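Local coordinates for carbohydrate kinase, FGGY (Novosphingobium aromaticivorans, PDB 3H6E), which is probably a sugar kinase of the FGGY family, expected to phosphorylate a carbohydrate whose identity is not established, at residues L94-Y108 with P124-Q138. Sequence-based numbering, arbitrary orientation.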
# COMPACT_ATOMS: atom_id res chain seq x y z
N LEU A 94 14.26 5.63 11.46
CA LEU A 94 14.74 4.28 11.24
C LEU A 94 14.19 3.72 9.93
O LEU A 94 13.06 4.02 9.55
CB LEU A 94 14.31 3.37 12.40
CG LEU A 94 14.99 3.53 13.75
CD1 LEU A 94 15.09 4.98 14.17
CD2 LEU A 94 14.26 2.71 14.81
N ASP A 95 15.01 2.93 9.25
CA ASP A 95 14.55 2.14 8.11
C ASP A 95 13.68 1.03 8.69
O ASP A 95 14.12 0.32 9.59
CB ASP A 95 15.75 1.55 7.37
CG ASP A 95 15.37 0.88 6.06
OD1 ASP A 95 14.49 -0.01 6.07
OD2 ASP A 95 15.97 1.23 5.03
N TYR A 96 12.45 0.88 8.20
CA TYR A 96 11.57 -0.12 8.79
C TYR A 96 12.08 -1.54 8.57
O TYR A 96 11.64 -2.48 9.23
CB TYR A 96 10.10 0.05 8.36
CG TYR A 96 9.76 -0.26 6.91
CD1 TYR A 96 9.96 -1.53 6.38
CD2 TYR A 96 9.19 0.71 6.10
CE1 TYR A 96 9.63 -1.81 5.06
CE2 TYR A 96 8.86 0.44 4.78
CZ TYR A 96 9.08 -0.82 4.27
OH TYR A 96 8.74 -1.09 2.95
N GLU A 97 13.03 -1.69 7.66
CA GLU A 97 13.65 -2.99 7.42
C GLU A 97 14.80 -3.25 8.40
O GLU A 97 15.34 -4.35 8.46
CB GLU A 97 14.14 -3.13 5.98
CG GLU A 97 13.03 -3.08 4.95
CD GLU A 97 13.35 -3.88 3.70
OE1 GLU A 97 13.32 -3.30 2.59
OE2 GLU A 97 13.64 -5.09 3.83
N GLN A 98 15.17 -2.23 9.17
CA GLN A 98 16.19 -2.39 10.20
C GLN A 98 15.73 -3.37 11.27
O GLN A 98 14.62 -3.26 11.80
CB GLN A 98 16.56 -1.06 10.85
CG GLN A 98 17.32 -1.21 12.18
CD GLN A 98 18.65 -1.94 12.03
OE1 GLN A 98 19.34 -1.80 11.02
NE2 GLN A 98 19.01 -2.73 13.04
N SER A 99 16.58 -4.34 11.57
CA SER A 99 16.30 -5.34 12.58
C SER A 99 16.11 -4.70 13.95
O SER A 99 16.68 -3.64 14.25
CB SER A 99 17.44 -6.35 12.64
OG SER A 99 17.18 -7.35 13.60
N ILE A 100 15.31 -5.34 14.79
CA ILE A 100 15.15 -4.90 16.17
C ILE A 100 15.57 -6.04 17.09
O ILE A 100 15.20 -7.19 16.86
CB ILE A 100 13.69 -4.47 16.47
CG1 ILE A 100 13.25 -3.37 15.49
CG2 ILE A 100 13.56 -3.99 17.91
CD1 ILE A 100 12.02 -2.58 15.93
N PRO A 101 16.37 -5.73 18.12
CA PRO A 101 16.88 -6.74 19.04
C PRO A 101 15.79 -7.64 19.62
O PRO A 101 14.71 -7.17 20.00
CB PRO A 101 17.53 -5.91 20.15
CG PRO A 101 17.98 -4.68 19.45
CD PRO A 101 16.92 -4.39 18.41
N GLU A 102 16.09 -8.93 19.68
CA GLU A 102 15.17 -9.96 20.15
C GLU A 102 14.48 -9.61 21.46
O GLU A 102 13.25 -9.56 21.53
CB GLU A 102 15.94 -11.28 20.30
CG GLU A 102 15.11 -12.54 20.15
CD GLU A 102 15.97 -13.74 19.80
OE1 GLU A 102 17.15 -13.55 19.43
OE2 GLU A 102 15.46 -14.89 19.88
N ALA A 103 15.27 -9.38 22.50
CA ALA A 103 14.73 -9.12 23.83
C ALA A 103 13.85 -7.88 23.85
O ALA A 103 12.85 -7.84 24.56
CB ALA A 103 15.86 -9.00 24.86
N VAL A 104 14.24 -6.87 23.08
CA VAL A 104 13.48 -5.62 23.03
C VAL A 104 12.14 -5.83 22.35
O VAL A 104 11.13 -5.25 22.77
CB VAL A 104 14.27 -4.50 22.30
CG1 VAL A 104 13.37 -3.29 22.04
CG2 VAL A 104 15.49 -4.10 23.10
N MSE A 105 12.11 -6.67 21.32
CA MSE A 105 10.89 -6.93 20.57
C MSE A 105 9.88 -7.77 21.35
O MSE A 105 8.69 -7.46 21.36
CB MSE A 105 11.20 -7.61 19.24
CG MSE A 105 9.96 -7.91 18.40
SE MSE A 105 9.13 -6.31 17.64
CE MSE A 105 10.27 -6.12 16.06
N ALA A 106 10.36 -8.83 21.99
CA ALA A 106 9.50 -9.70 22.79
C ALA A 106 8.82 -8.92 23.90
O ALA A 106 7.62 -9.07 24.14
CB ALA A 106 10.30 -10.86 23.36
N ASP A 107 9.60 -8.07 24.57
CA ASP A 107 9.06 -7.18 25.59
C ASP A 107 7.92 -6.35 25.01
O ASP A 107 6.87 -6.20 25.63
CB ASP A 107 10.16 -6.25 26.12
CG ASP A 107 11.20 -6.98 26.94
OD1 ASP A 107 11.34 -8.21 26.75
OD2 ASP A 107 11.87 -6.33 27.77
N TYR A 108 8.14 -5.81 23.82
CA TYR A 108 7.11 -5.03 23.15
C TYR A 108 5.93 -5.91 22.75
O TYR A 108 4.78 -5.57 23.02
CB TYR A 108 7.68 -4.32 21.92
CG TYR A 108 6.62 -3.58 21.14
CD1 TYR A 108 5.99 -2.46 21.68
CD2 TYR A 108 6.24 -3.99 19.86
CE1 TYR A 108 5.02 -1.77 20.98
CE2 TYR A 108 5.27 -3.31 19.15
CZ TYR A 108 4.66 -2.20 19.72
OH TYR A 108 3.70 -1.52 19.02
N PRO A 124 7.43 -8.05 11.66
CA PRO A 124 8.87 -8.06 11.94
C PRO A 124 9.54 -6.69 11.82
O PRO A 124 9.02 -5.79 11.16
CB PRO A 124 9.43 -9.00 10.86
CG PRO A 124 8.26 -9.80 10.39
CD PRO A 124 7.09 -8.87 10.50
N ASP A 125 10.69 -6.55 12.46
CA ASP A 125 11.51 -5.35 12.35
C ASP A 125 10.71 -4.08 12.69
O ASP A 125 10.09 -3.99 13.75
CB ASP A 125 12.12 -5.27 10.95
CG ASP A 125 12.70 -6.60 10.50
OD1 ASP A 125 12.20 -7.17 9.51
OD2 ASP A 125 13.65 -7.09 11.15
N GLY A 126 10.72 -3.12 11.77
CA GLY A 126 10.09 -1.84 12.02
C GLY A 126 8.75 -1.64 11.33
O GLY A 126 8.21 -0.53 11.32
N LEU A 127 8.19 -2.72 10.77
CA LEU A 127 6.92 -2.64 10.05
C LEU A 127 5.79 -2.09 10.92
O LEU A 127 4.89 -1.41 10.42
CB LEU A 127 6.54 -4.00 9.46
CG LEU A 127 7.37 -4.41 8.24
CD1 LEU A 127 7.10 -5.85 7.85
CD2 LEU A 127 7.12 -3.48 7.06
N ASN A 128 5.83 -2.39 12.21
CA ASN A 128 4.98 -1.72 13.18
C ASN A 128 5.72 -0.50 13.73
O ASN A 128 6.81 -0.64 14.27
CB ASN A 128 4.62 -2.66 14.34
CG ASN A 128 3.70 -3.78 13.91
OD1 ASN A 128 2.69 -3.56 13.24
ND2 ASN A 128 4.03 -5.00 14.32
N ILE A 129 5.14 0.68 13.58
CA ILE A 129 5.80 1.88 14.09
C ILE A 129 6.01 1.79 15.61
O ILE A 129 7.04 2.23 16.13
CB ILE A 129 5.04 3.16 13.71
CG1 ILE A 129 5.33 3.53 12.25
CG2 ILE A 129 5.43 4.31 14.63
CD1 ILE A 129 4.40 4.59 11.67
N GLY A 130 5.05 1.19 16.31
CA GLY A 130 5.16 0.98 17.74
C GLY A 130 6.46 0.31 18.15
O GLY A 130 7.09 0.71 19.13
N SER A 131 6.87 -0.70 17.39
CA SER A 131 8.13 -1.40 17.66
C SER A 131 9.32 -0.45 17.63
O SER A 131 10.21 -0.53 18.47
CB SER A 131 8.34 -2.53 16.65
OG SER A 131 7.28 -3.47 16.70
N GLN A 132 9.33 0.45 16.65
CA GLN A 132 10.39 1.44 16.54
C GLN A 132 10.38 2.35 17.76
O GLN A 132 11.41 2.54 18.40
CB GLN A 132 10.21 2.29 15.27
CG GLN A 132 10.19 1.50 13.99
CD GLN A 132 10.22 2.40 12.78
OE1 GLN A 132 9.60 2.12 11.75
NE2 GLN A 132 10.93 3.52 12.89
N LEU A 133 9.22 2.92 18.06
CA LEU A 133 9.03 3.76 19.23
C LEU A 133 9.49 3.06 20.49
O LEU A 133 10.26 3.62 21.28
CB LEU A 133 7.56 4.17 19.37
CG LEU A 133 7.16 5.53 18.79
CD1 LEU A 133 8.11 5.98 17.70
CD2 LEU A 133 5.71 5.52 18.29
N TRP A 134 9.03 1.82 20.68
CA TRP A 134 9.41 1.03 21.85
C TRP A 134 10.93 1.01 22.01
O TRP A 134 11.46 1.34 23.07
CB TRP A 134 8.90 -0.40 21.70
CG TRP A 134 9.15 -1.26 22.90
CD1 TRP A 134 10.20 -2.12 23.09
CD2 TRP A 134 8.34 -1.36 24.08
NE1 TRP A 134 10.09 -2.74 24.31
CE2 TRP A 134 8.96 -2.29 24.94
CE3 TRP A 134 7.15 -0.74 24.49
CZ2 TRP A 134 8.43 -2.62 26.18
CZ3 TRP A 134 6.63 -1.08 25.73
CH2 TRP A 134 7.26 -2.00 26.56
N TRP A 135 11.61 0.62 20.95
CA TRP A 135 13.07 0.55 20.94
C TRP A 135 13.67 1.93 21.19
O TRP A 135 14.47 2.11 22.10
CB TRP A 135 13.56 -0.01 19.61
CG TRP A 135 14.99 -0.41 19.61
CD1 TRP A 135 15.76 -0.75 20.69
CD2 TRP A 135 15.84 -0.55 18.46
NE1 TRP A 135 17.03 -1.07 20.29
CE2 TRP A 135 17.11 -0.96 18.93
CE3 TRP A 135 15.65 -0.36 17.09
CZ2 TRP A 135 18.18 -1.18 18.07
CZ3 TRP A 135 16.72 -0.58 16.24
CH2 TRP A 135 17.97 -0.99 16.73
N LEU A 136 13.27 2.90 20.37
CA LEU A 136 13.76 4.27 20.50
C LEU A 136 13.67 4.80 21.94
O LEU A 136 14.51 5.58 22.37
CB LEU A 136 13.02 5.20 19.54
CG LEU A 136 13.46 5.10 18.08
CD1 LEU A 136 12.53 5.90 17.18
CD2 LEU A 136 14.90 5.57 17.93
N ASP A 137 12.64 4.38 22.67
CA ASP A 137 12.48 4.80 24.05
C ASP A 137 13.65 4.33 24.91
O ASP A 137 13.94 4.91 25.95
CB ASP A 137 11.15 4.30 24.63
CG ASP A 137 10.00 5.27 24.41
OD1 ASP A 137 10.26 6.44 24.05
OD2 ASP A 137 8.83 4.88 24.61
N GLN A 138 14.33 3.28 24.45
CA GLN A 138 15.51 2.75 25.14
C GLN A 138 16.79 3.46 24.72
O GLN A 138 17.60 3.83 25.56
CB GLN A 138 15.66 1.25 24.88
CG GLN A 138 14.68 0.37 25.63
CD GLN A 138 15.22 -1.03 25.86
OE1 GLN A 138 14.62 -1.84 26.57
NE2 GLN A 138 16.37 -1.32 25.26
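Pro101 CD rests over one face of the Trp135 indole, 3.7 Å from the centroid of the six-membered ring, a CH-pi contact made by the residue just before helix 102-108. Trp135 and its neighbour Trp134 are the largest contributors on helix 129-138. Gln98 CG meets the edge of the Trp135 indole, and Val104 CG1 packs against both tryptophans. Tyr108 CB stands over the Trp134 five-membered ring, 3.5 Å from its centroid, while the two aromatic planes are inclined at 50°. With its CG trans to the backbone N (chi1 176°), the Tyr108 ring extends to Ser131, whose CA lies over one face 4.0 Å from the centroid. Farther along, Leu94 CD1 and Leu136 CD2 meet tip to tip at 3.8 Å.

One backbone hydrogen bond, Gly126 N to Tyr96 O (2.8 Å), joins the two turns, type I at 95-98 and type II' at 124-127; an Asx turn from Asp95 OD1 to Glu97 N braces the first.

The axes of helices 102-108 and 129-138 approach to 9.8 Å, their N-to-C directions 119° apart: helix-and-turn packing in the N-terminal, actin-like FGGY region. Asp176 binds Tyr108 OH, Lys15 pairs with Asp95, and strand 81-85 and helix 141-145 pack against helix 129-139 through Ile81 and Met144.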